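Local coordinates for protein dephospho-CoA kinase (Mycobacterium paratuberculosis, PDB 6N39) that probably phosphorylates the 3'-hydroxyl group of dephospho-CoA with ATP, the last step of coenzyme A synthesis, and carries a C-terminal UPF0157 (GrpB) domain that aids its folding, at residues A354-D359 with W405-S410; A369-V374 with P395-A400. One frame throughout, in Å; residues are numbered along the deposited sequence.

Interaction 1 of 2, residues A354-D359 with W405-S410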
ATOM      1  N   ALA A 354       9.541 -20.428   2.957  1.00 33.60           N
ATOM      2  CA  ALA A 354       9.519 -19.123   2.285  1.00 36.80           C
ATOM      3  C   ALA A 354      10.542 -18.157   2.893  1.00 38.04           C
ATOM      4  O   ALA A 354      11.170 -17.362   2.173  1.00 34.22           O
ATOM      5  CB  ALA A 354       8.107 -18.519   2.337  1.00 29.94           C
ATOM      6  N   LEU A 355      10.724 -18.209   4.215  1.00 33.50           N
ATOM      7  CA  LEU A 355      11.721 -17.367   4.883  1.00 34.27           C
ATOM      8  C   LEU A 355      13.141 -17.905   4.668  1.00 31.62           C
ATOM      9  O   LEU A 355      14.101 -17.141   4.387  1.00 33.49           O
ATOM     10  CB  LEU A 355      11.379 -17.291   6.379  1.00 31.27           C
ATOM     11  CG  LEU A 355       9.985 -16.743   6.752  1.00 38.07           C
ATOM     12  CD1 LEU A 355       9.715 -16.854   8.237  1.00 31.76           C
ATOM     13  CD2 LEU A 355       9.813 -15.273   6.327  1.00 32.67           C
ATOM     14  N   LEU A 356      13.276 -19.233   4.774  1.00 33.03           N
ATOM     15  CA  LEU A 356      14.586 -19.860   4.632  1.00 33.60           C
ATOM     16  C   LEU A 356      15.168 -19.613   3.242  1.00 32.53           C
ATOM     17  O   LEU A 356      16.370 -19.400   3.102  1.00 37.58           O
ATOM     18  CB  LEU A 356      14.478 -21.364   4.904  1.00 31.41           C
ATOM     19  CG  LEU A 356      15.712 -22.216   4.565  1.00 35.21           C
ATOM     20  CD1 LEU A 356      16.940 -21.747   5.357  1.00 36.50           C
ATOM     21  CD2 LEU A 356      15.478 -23.736   4.807  1.00 34.43           C
ATOM     22  N   PHE A 357      14.336 -19.694   2.205  1.00 35.27           N
ATOM     23  CA  PHE A 357      14.813 -19.594   0.824  1.00 34.37           C
ATOM     24  C   PHE A 357      15.536 -18.278   0.596  1.00 37.13           C
ATOM     25  O   PHE A 357      16.630 -18.246   0.007  1.00 38.48           O
ATOM     26  CB  PHE A 357      13.603 -19.757  -0.112  1.00 34.67           C
ATOM     27  CG  PHE A 357      13.931 -19.868  -1.583  1.00 37.24           C
ATOM     28  CD1 PHE A 357      14.501 -21.013  -2.108  1.00 40.66           C
ATOM     29  CD2 PHE A 357      13.602 -18.837  -2.446  1.00 38.83           C
ATOM     30  CE1 PHE A 357      14.772 -21.116  -3.466  1.00 37.68           C
ATOM     31  CE2 PHE A 357      13.851 -18.939  -3.800  1.00 41.86           C
ATOM     32  CZ  PHE A 357      14.441 -20.081  -4.310  1.00 39.81           C
ATOM     33  N   VAL A 358      14.967 -17.183   1.115  1.00 35.58           N
ATOM     34  CA  VAL A 358      15.628 -15.881   1.022  1.00 39.21           C
ATOM     35  C   VAL A 358      16.964 -15.897   1.752  1.00 41.29           C
ATOM     36  O   VAL A 358      17.990 -15.456   1.207  1.00 42.24           O
ATOM     37  CB  VAL A 358      14.716 -14.770   1.571  1.00 34.53           C
ATOM     38  CG1 VAL A 358      15.455 -13.440   1.549  1.00 42.55           C
ATOM     39  CG2 VAL A 358      13.441 -14.693   0.752  1.00 42.49           C
ATOM     40  N   ASP A 359      16.977 -16.362   3.012  1.00 40.68           N
ATOM     41  CA  ASP A 359      18.245 -16.297   3.756  1.00 41.72           C
ATOM     42  C   ASP A 359      19.318 -17.184   3.116  1.00 46.40           C
ATOM     43  O   ASP A 359      20.500 -16.801   3.018  1.00 39.18           O
ATOM     44  CB  ASP A 359      18.025 -16.689   5.215  1.00 48.35           C
ATOM     45  CG  ASP A 359      17.341 -15.595   6.006  1.00 47.28           C
ATOM     46  OD1 ASP A 359      17.451 -14.434   5.582  1.00 49.07           O
ATOM     47  OD2 ASP A 359      16.699 -15.881   7.035  1.00 40.56           O
ATOM     48  N   TRP A 405      17.640 -26.752   3.393  1.00 39.17           N
ATOM     49  CA  TRP A 405      17.517 -27.269   4.751  1.00 40.62           C
ATOM     50  C   TRP A 405      18.827 -27.866   5.252  1.00 40.94           C
ATOM     51  O   TRP A 405      19.097 -27.826   6.459  1.00 45.43           O
ATOM     52  CB  TRP A 405      16.358 -28.265   4.833  1.00 43.79           C
ATOM     53  CG  TRP A 405      15.062 -27.509   5.025  1.00 39.50           C
ATOM     54  CD1 TRP A 405      14.072 -27.304   4.096  1.00 35.53           C
ATOM     55  CD2 TRP A 405      14.656 -26.806   6.210  1.00 34.17           C
ATOM     56  NE1 TRP A 405      13.069 -26.526   4.644  1.00 40.23           N
ATOM     57  CE2 TRP A 405      13.404 -26.213   5.938  1.00 37.48           C
ATOM     58  CE3 TRP A 405      15.216 -26.649   7.481  1.00 36.11           C
ATOM     59  CZ2 TRP A 405      12.708 -25.475   6.888  1.00 41.29           C
ATOM     60  CZ3 TRP A 405      14.526 -25.899   8.421  1.00 42.12           C
ATOM     61  CH2 TRP A 405      13.284 -25.328   8.118  1.00 40.01           C
ATOM     62  N   ASP A 406      19.671 -28.382   4.357  1.00 41.72           N
ATOM     63  CA  ASP A 406      21.013 -28.797   4.777  1.00 44.26           C
ATOM     64  C   ASP A 406      21.798 -27.605   5.313  1.00 44.54           C
ATOM     65  O   ASP A 406      22.456 -27.686   6.358  1.00 47.64           O
ATOM     66  CB  ASP A 406      21.760 -29.431   3.607  1.00 50.97           C
ATOM     67  CG  ASP A 406      21.565 -30.924   3.529  1.00 69.74           C
ATOM     68  OD1 ASP A 406      21.250 -31.530   4.570  1.00 77.83           O
ATOM     69  OD2 ASP A 406      21.737 -31.493   2.425  1.00 78.66           O
ATOM     70  N   TRP A 407      21.737 -26.486   4.594  1.00 41.08           N
ATOM     71  CA  TRP A 407      22.393 -25.263   5.042  1.00 44.37           C
ATOM     72  C   TRP A 407      21.808 -24.786   6.368  1.00 46.75           C
ATOM     73  O   TRP A 407      22.542 -24.325   7.250  1.00 47.40           O
ATOM     74  CB  TRP A 407      22.250 -24.182   3.963  1.00 42.31           C
ATOM     75  CG  TRP A 407      22.799 -22.846   4.352  1.00 44.44           C
ATOM     76  CD1 TRP A 407      24.097 -22.423   4.241  1.00 50.90           C
ATOM     77  CD2 TRP A 407      22.071 -21.758   4.920  1.00 43.84           C
ATOM     78  NE1 TRP A 407      24.214 -21.136   4.703  1.00 49.99           N
ATOM     79  CE2 TRP A 407      22.982 -20.704   5.122  1.00 50.77           C
ATOM     80  CE3 TRP A 407      20.729 -21.568   5.273  1.00 44.01           C
ATOM     81  CZ2 TRP A 407      22.597 -19.477   5.672  1.00 48.06           C
ATOM     82  CZ3 TRP A 407      20.349 -20.346   5.809  1.00 45.70           C
ATOM     83  CH2 TRP A 407      21.279 -19.323   6.003  1.00 44.92           C
ATOM     84  N   ALA A 408      20.483 -24.879   6.518  1.00 43.22           N
ATOM     85  CA  ALA A 408      19.848 -24.452   7.762  1.00 43.17           C
ATOM     86  C   ALA A 408      20.311 -25.303   8.932  1.00 46.84           C
ATOM     87  O   ALA A 408      20.585 -24.779  10.020  1.00 47.57           O
ATOM     88  CB  ALA A 408      18.326 -24.513   7.637  1.00 41.79           C
ATOM     89  N   ASP A 409      20.383 -26.624   8.734  1.00 44.53           N
ATOM     90  CA  ASP A 409      20.882 -27.499   9.788  1.00 47.37           C
ATOM     91  C   ASP A 409      22.328 -27.168  10.133  1.00 51.01           C
ATOM     92  O   ASP A 409      22.693 -27.125  11.309  1.00 52.92           O
ATOM     93  CB  ASP A 409      20.761 -28.970   9.372  1.00 45.84           C
ATOM     94  CG  ASP A 409      19.315 -29.444   9.276  1.00 51.98           C
ATOM     95  OD1 ASP A 409      18.434 -28.886   9.957  1.00 52.29           O
ATOM     96  OD2 ASP A 409      19.057 -30.390   8.507  1.00 51.48           O
ATOM     97  N   SER A 410      23.161 -26.912   9.115  1.00 55.14           N
ATOM     98  CA  SER A 410      24.579 -26.654   9.365  1.00 63.22           C
ATOM     99  C   SER A 410      24.787 -25.357  10.134  1.00 63.12           C
ATOM    100  O   SER A 410      25.601 -25.303  11.060  1.00 62.09           O
ATOM    101  CB  SER A 410      25.350 -26.598   8.046  1.00 72.37           C
ATOM    102  OG  SER A 410      25.238 -27.810   7.329  1.00 85.39           O
TER
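Leu356 reaches from helix 349-363 into a notch on helix 386-411 formed by Trp405, Trp407 and Ala408, a helix-helix crossing within the UPF0157 (GrpB) region. The short axes pass 10.3 Å apart at 81°, nearly perpendicular, so the two helices meet over a small patch, 225 Å² summed over both sides, and one leucine supplies most of the first helix's share. Its two methyls divide the work. Leu356 CD2 sits squarely over one face of the Trp405 indole as a CH-pi contact, 3.5 Å from the centroid of the five-membered ring and only 14° off its normal. Leu356 CD1 turns the other way, lying near the plane of the Trp407 ring at its edge, 3.7 Å from Trp407 CZ3. One tryptophan therefore offers its face and the other its rim. The CB of Leu356 already points at the other helix, and chi1 of 170° continues the chain that way, bringing both methyls beside Ala408, whose CB lies 3.8 Å from Leu356 CD1. Around the contact, Tyr401 packs edge-to-face on Trp405, and Trp413 meets the Trp407 ring and touches Leu356. Asp359 borders the contact with its backbone more than its acid: OD2 is hydrogen-bonded to Trp413 NE1, whereas its carbonyl O lies 4.0 Å from CH2 of Trp407, approaching that ring obliquely.

Interaction 2 of 2, residues A369-V374 with P395-A400. With ACT (acetate ion), chain C.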
ATOM      1  N   ALA A 369      23.378 -18.526  -8.511  1.00 53.45           N
ATOM      2  CA  ALA A 369      23.701 -18.709  -9.922  1.00 55.40           C
ATOM      3  C   ALA A 369      22.937 -19.892 -10.515  1.00 55.81           C
ATOM      4  O   ALA A 369      22.400 -19.801 -11.629  1.00 57.54           O
ATOM      5  CB  ALA A 369      25.213 -18.889 -10.093  1.00 57.52           C
ATOM      6  N   ASP A 370      22.898 -21.016  -9.793  1.00 56.72           N
ATOM      7  CA  ASP A 370      22.115 -22.167 -10.244  0.54 57.31           C
ATOM      8  C   ASP A 370      20.666 -21.775 -10.490  1.00 53.17           C
ATOM      9  O   ASP A 370      20.076 -22.122 -11.527  1.00 55.10           O
ATOM     10  CB  ASP A 370      22.168 -23.293  -9.211  0.54 56.91           C
ATOM     11  CG  ASP A 370      23.484 -24.024  -9.200  0.54 59.17           C
ATOM     12  OD1 ASP A 370      24.315 -23.788 -10.101  0.54 66.85           O
ATOM     13  OD2 ASP A 370      23.684 -24.841  -8.275  0.54 56.92           O
ATOM     14  N   TYR A 371      20.071 -21.057  -9.534  1.00 47.70           N
ATOM     15  CA  TYR A 371      18.671 -20.662  -9.654  1.00 46.85           C
ATOM     16  C   TYR A 371      18.464 -19.756 -10.857  1.00 49.51           C
ATOM     17  O   TYR A 371      17.501 -19.923 -11.616  1.00 51.94           O
ATOM     18  CB  TYR A 371      18.221 -19.969  -8.363  1.00 43.89           C
ATOM     19  CG  TYR A 371      16.743 -19.667  -8.277  1.00 40.85           C
ATOM     20  CD1 TYR A 371      15.807 -20.494  -8.885  1.00 43.58           C
ATOM     21  CD2 TYR A 371      16.282 -18.552  -7.583  1.00 47.63           C
ATOM     22  CE1 TYR A 371      14.446 -20.223  -8.805  1.00 42.98           C
ATOM     23  CE2 TYR A 371      14.919 -18.270  -7.495  1.00 44.58           C
ATOM     24  CZ  TYR A 371      14.009 -19.115  -8.109  1.00 45.12           C
ATOM     25  OH  TYR A 371      12.658 -18.855  -8.036  1.00 48.03           O
ATOM     26  N   LEU A 372      19.368 -18.792 -11.050  1.00 52.53           N
ATOM     27  CA  LEU A 372      19.265 -17.902 -12.198  1.00 51.06           C
ATOM     28  C   LEU A 372      19.315 -18.680 -13.506  1.00 56.54           C
ATOM     29  O   LEU A 372      18.547 -18.395 -14.436  1.00 49.90           O
ATOM     30  CB  LEU A 372      20.373 -16.856 -12.154  1.00 56.53           C
ATOM     31  CG  LEU A 372      20.348 -15.925 -13.367  1.00 57.66           C
ATOM     32  CD1 LEU A 372      19.044 -15.139 -13.395  1.00 53.14           C
ATOM     33  CD2 LEU A 372      21.535 -14.994 -13.363  1.00 60.54           C
ATOM     34  N   ALA A 373      20.213 -19.666 -13.600  1.00 53.42           N
ATOM     35  CA  ALA A 373      20.307 -20.435 -14.839  1.00 57.10           C
ATOM     36  C   ALA A 373      19.025 -21.219 -15.092  1.00 55.72           C
ATOM     37  O   ALA A 373      18.554 -21.307 -16.239  1.00 52.52           O
ATOM     38  CB  ALA A 373      21.516 -21.371 -14.798  1.00 61.23           C
ATOM     39  N   VAL A 374      18.438 -21.783 -14.033  1.00 51.23           N
ATOM     40  CA  VAL A 374      17.157 -22.467 -14.195  1.00 49.81           C
ATOM     41  C   VAL A 374      16.099 -21.496 -14.707  1.00 51.73           C
ATOM     42  O   VAL A 374      15.323 -21.822 -15.618  1.00 52.33           O
ATOM     43  CB  VAL A 374      16.712 -23.125 -12.876  1.00 50.59           C
ATOM     44  CG1 VAL A 374      15.281 -23.609 -13.004  1.00 53.43           C
ATOM     45  CG2 VAL A 374      17.623 -24.288 -12.515  1.00 51.30           C
ATOM     46  N   PRO A 395      10.766 -28.748 -11.002  1.00 35.31           N
ATOM     47  CA  PRO A 395      11.609 -29.838 -10.479  1.00 38.95           C
ATOM     48  C   PRO A 395      12.814 -29.342  -9.683  1.00 44.00           C
ATOM     49  O   PRO A 395      13.234 -30.013  -8.735  1.00 42.09           O
ATOM     50  CB  PRO A 395      12.022 -30.609 -11.744  1.00 36.99           C
ATOM     51  CG  PRO A 395      10.954 -30.298 -12.745  1.00 39.08           C
ATOM     52  CD  PRO A 395      10.571 -28.859 -12.460  1.00 35.27           C
ATOM     53  N   TRP A 396      13.360 -28.173 -10.017  1.00 43.31           N
ATOM     54  CA  TRP A 396      14.537 -27.670  -9.313  1.00 45.74           C
ATOM     55  C   TRP A 396      14.260 -27.430  -7.827  1.00 45.22           C
ATOM     56  O   TRP A 396      15.163 -27.586  -6.996  1.00 42.69           O
ATOM     57  CB  TRP A 396      15.022 -26.377  -9.975  1.00 40.43           C
ATOM     58  CG  TRP A 396      16.245 -25.780  -9.334  1.00 44.50           C
ATOM     59  CD1 TRP A 396      17.552 -26.108  -9.590  1.00 49.84           C
ATOM     60  CD2 TRP A 396      16.279 -24.756  -8.328  1.00 39.36           C
ATOM     61  NE1 TRP A 396      18.393 -25.341  -8.811  1.00 47.48           N
ATOM     62  CE2 TRP A 396      17.636 -24.507  -8.028  1.00 42.80           C
ATOM     63  CE3 TRP A 396      15.296 -24.026  -7.658  1.00 39.82           C
ATOM     64  CZ2 TRP A 396      18.031 -23.560  -7.077  1.00 41.03           C
ATOM     65  CZ3 TRP A 396      15.693 -23.069  -6.727  1.00 47.28           C
ATOM     66  CH2 TRP A 396      17.050 -22.855  -6.443  1.00 43.10           C
ATOM     67  N   PHE A 397      13.024 -27.063  -7.471  1.00 38.97           N
ATOM     68  CA  PHE A 397      12.727 -26.790  -6.068  1.00 38.94           C
ATOM     69  C   PHE A 397      12.861 -28.014  -5.172  1.00 36.50           C
ATOM     70  O   PHE A 397      13.093 -27.842  -3.982  1.00 40.44           O
ATOM     71  CB  PHE A 397      11.335 -26.169  -5.911  1.00 39.34           C
ATOM     72  CG  PHE A 397      11.285 -24.745  -6.347  1.00 38.00           C
ATOM     73  CD1 PHE A 397      11.831 -23.745  -5.550  1.00 38.27           C
ATOM     74  CD2 PHE A 397      10.747 -24.401  -7.574  1.00 41.87           C
ATOM     75  CE1 PHE A 397      11.813 -22.416  -5.961  1.00 41.25           C
ATOM     76  CE2 PHE A 397      10.729 -23.071  -7.995  1.00 47.46           C
ATOM     77  CZ  PHE A 397      11.262 -22.077  -7.178  1.00 41.43           C
ATOM     78  N   ARG A 398      12.807 -29.243  -5.695  1.00 37.49           N
ATOM     79  CA  ARG A 398      12.988 -30.387  -4.802  1.00 37.86           C
ATOM     80  C   ARG A 398      14.412 -30.435  -4.248  1.00 42.37           C
ATOM     81  O   ARG A 398      14.632 -30.563  -3.029  1.00 48.30           O
ATOM     82  CB  ARG A 398      12.636 -31.682  -5.528  1.00 38.31           C
ATOM     83  CG  ARG A 398      11.201 -31.702  -6.069  1.00 39.02           C
ATOM     84  CD  ARG A 398      10.730 -33.131  -6.377  1.00 35.14           C
ATOM     85  NE  ARG A 398      11.508 -33.778  -7.441  1.00 42.68           N
ATOM     86  CZ  ARG A 398      11.266 -33.645  -8.748  1.00 46.64           C
ATOM     87  NH1 ARG A 398      10.267 -32.884  -9.177  1.00 39.64           N
ATOM     88  NH2 ARG A 398      12.025 -34.273  -9.633  1.00 42.86           N
ATOM     89  N   ASP A 399      15.396 -30.287  -5.130  1.00 44.41           N
ATOM     90  CA  ASP A 399      16.790 -30.298  -4.698  1.00 44.08           C
ATOM     91  C   ASP A 399      17.139 -29.015  -3.961  1.00 39.93           C
ATOM     92  O   ASP A 399      17.909 -29.041  -2.992  1.00 46.29           O
ATOM     93  CB  ASP A 399      17.701 -30.507  -5.911  1.00 54.67           C
ATOM     94  CG  ASP A 399      19.172 -30.508  -5.556  1.00 58.10           C
ATOM     95  OD1 ASP A 399      19.622 -31.391  -4.786  1.00 57.71           O
ATOM     96  OD2 ASP A 399      19.882 -29.634  -6.091  1.00 70.07           O
ATOM     97  N   ALA A 400      16.551 -27.884  -4.376  1.00 35.59           N
ATOM     98  CA  ALA A 400      16.776 -26.648  -3.638  1.00 41.98           C
ATOM     99  C   ALA A 400      16.240 -26.757  -2.215  1.00 48.55           C
ATOM    100  O   ALA A 400      16.862 -26.256  -1.275  1.00 40.21           O
ATOM    101  CB  ALA A 400      16.133 -25.470  -4.364  1.00 40.72           C
TER
HETATM  102  C   ACT C 502      10.803 -16.833  -6.076  1.00 55.87           C
HETATM  103  O   ACT C 502      11.954 -16.870  -6.600  1.00 59.35           O
HETATM  104  OXT ACT C 502      10.057 -15.832  -5.915  1.00 50.74           O
HETATM  105  CH3 ACT C 502      10.203 -18.216  -5.576  1.00 52.30           C
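Tyr371 OH is gripped by two polar partners: it donates a hydrogen bond to O of a bound acetate at 2.5 Å, and it is also hydrogen-bonded to Lys393 NZ. The acetate O lies in the plane of the phenol, at the ring's edge, and the ion, probably from the crystallisation liquor, is held as well by Ser255 OG. Below this polar end, Tyr371 belongs to an aromatic cluster with Trp396 and Phe397 that joins helices 365-382 and 386-411, antiparallel here with short axes at 170°. The phenol and the six-membered ring of Trp396 are almost parallel, planes at 11°, yet displaced past each other, so little of one ring lies over the other, with centroids 4.7 Å apart. The CB end of the tyrosine side chain does the touching: Tyr371 CD1 lies 3.4 Å from Trp396 CZ3, over the face of the indole. Val374 CG2 covers the pyrrole end of the indole, 3.4 Å from CD1 of Trp396, in a CH-pi contact. With chi1 at -179° the indole is extended away from its own backbone nitrogen, across to the facing helix; Ala400 CB backs its other face. Phe397 meets Tyr371 obliquely, with the phenol OH at the edge of its ring, 3.6 Å from Phe397 CZ. Apolar surfaces thus join the helices, while Asp370, at the border, reaches Arg403 with OD2 in the conformer given here. The lysine and the hydroxyls of Tyr371 and Ser255 suggest a small anion-accepting spot, where the nearby positive charge would probably favour a bound carboxylate.

Both contacts fall within the UPF0157 region, on its three C-terminal helices, with centres 14 Å apart. Helix 386-411 serves both, presenting 395-400 to helix 365-382 and, further along, 405-410 to helix 349-363. Because helices 349-363 and 365-382 are consecutive, interaction 2 is nested along the chain inside the span closed by interaction 1. Phe357 directly connects them: its CZ approaches Tyr371 CE2 at 3.7 Å, and its ring also packs on Trp396 and Phe397. The last helix thus crosses one predecessor nearly perpendicularly and runs antiparallel to the other, tying the three into one helical unit; through Leu355, helix 349-363 packs on strands 249-253 and 270-276.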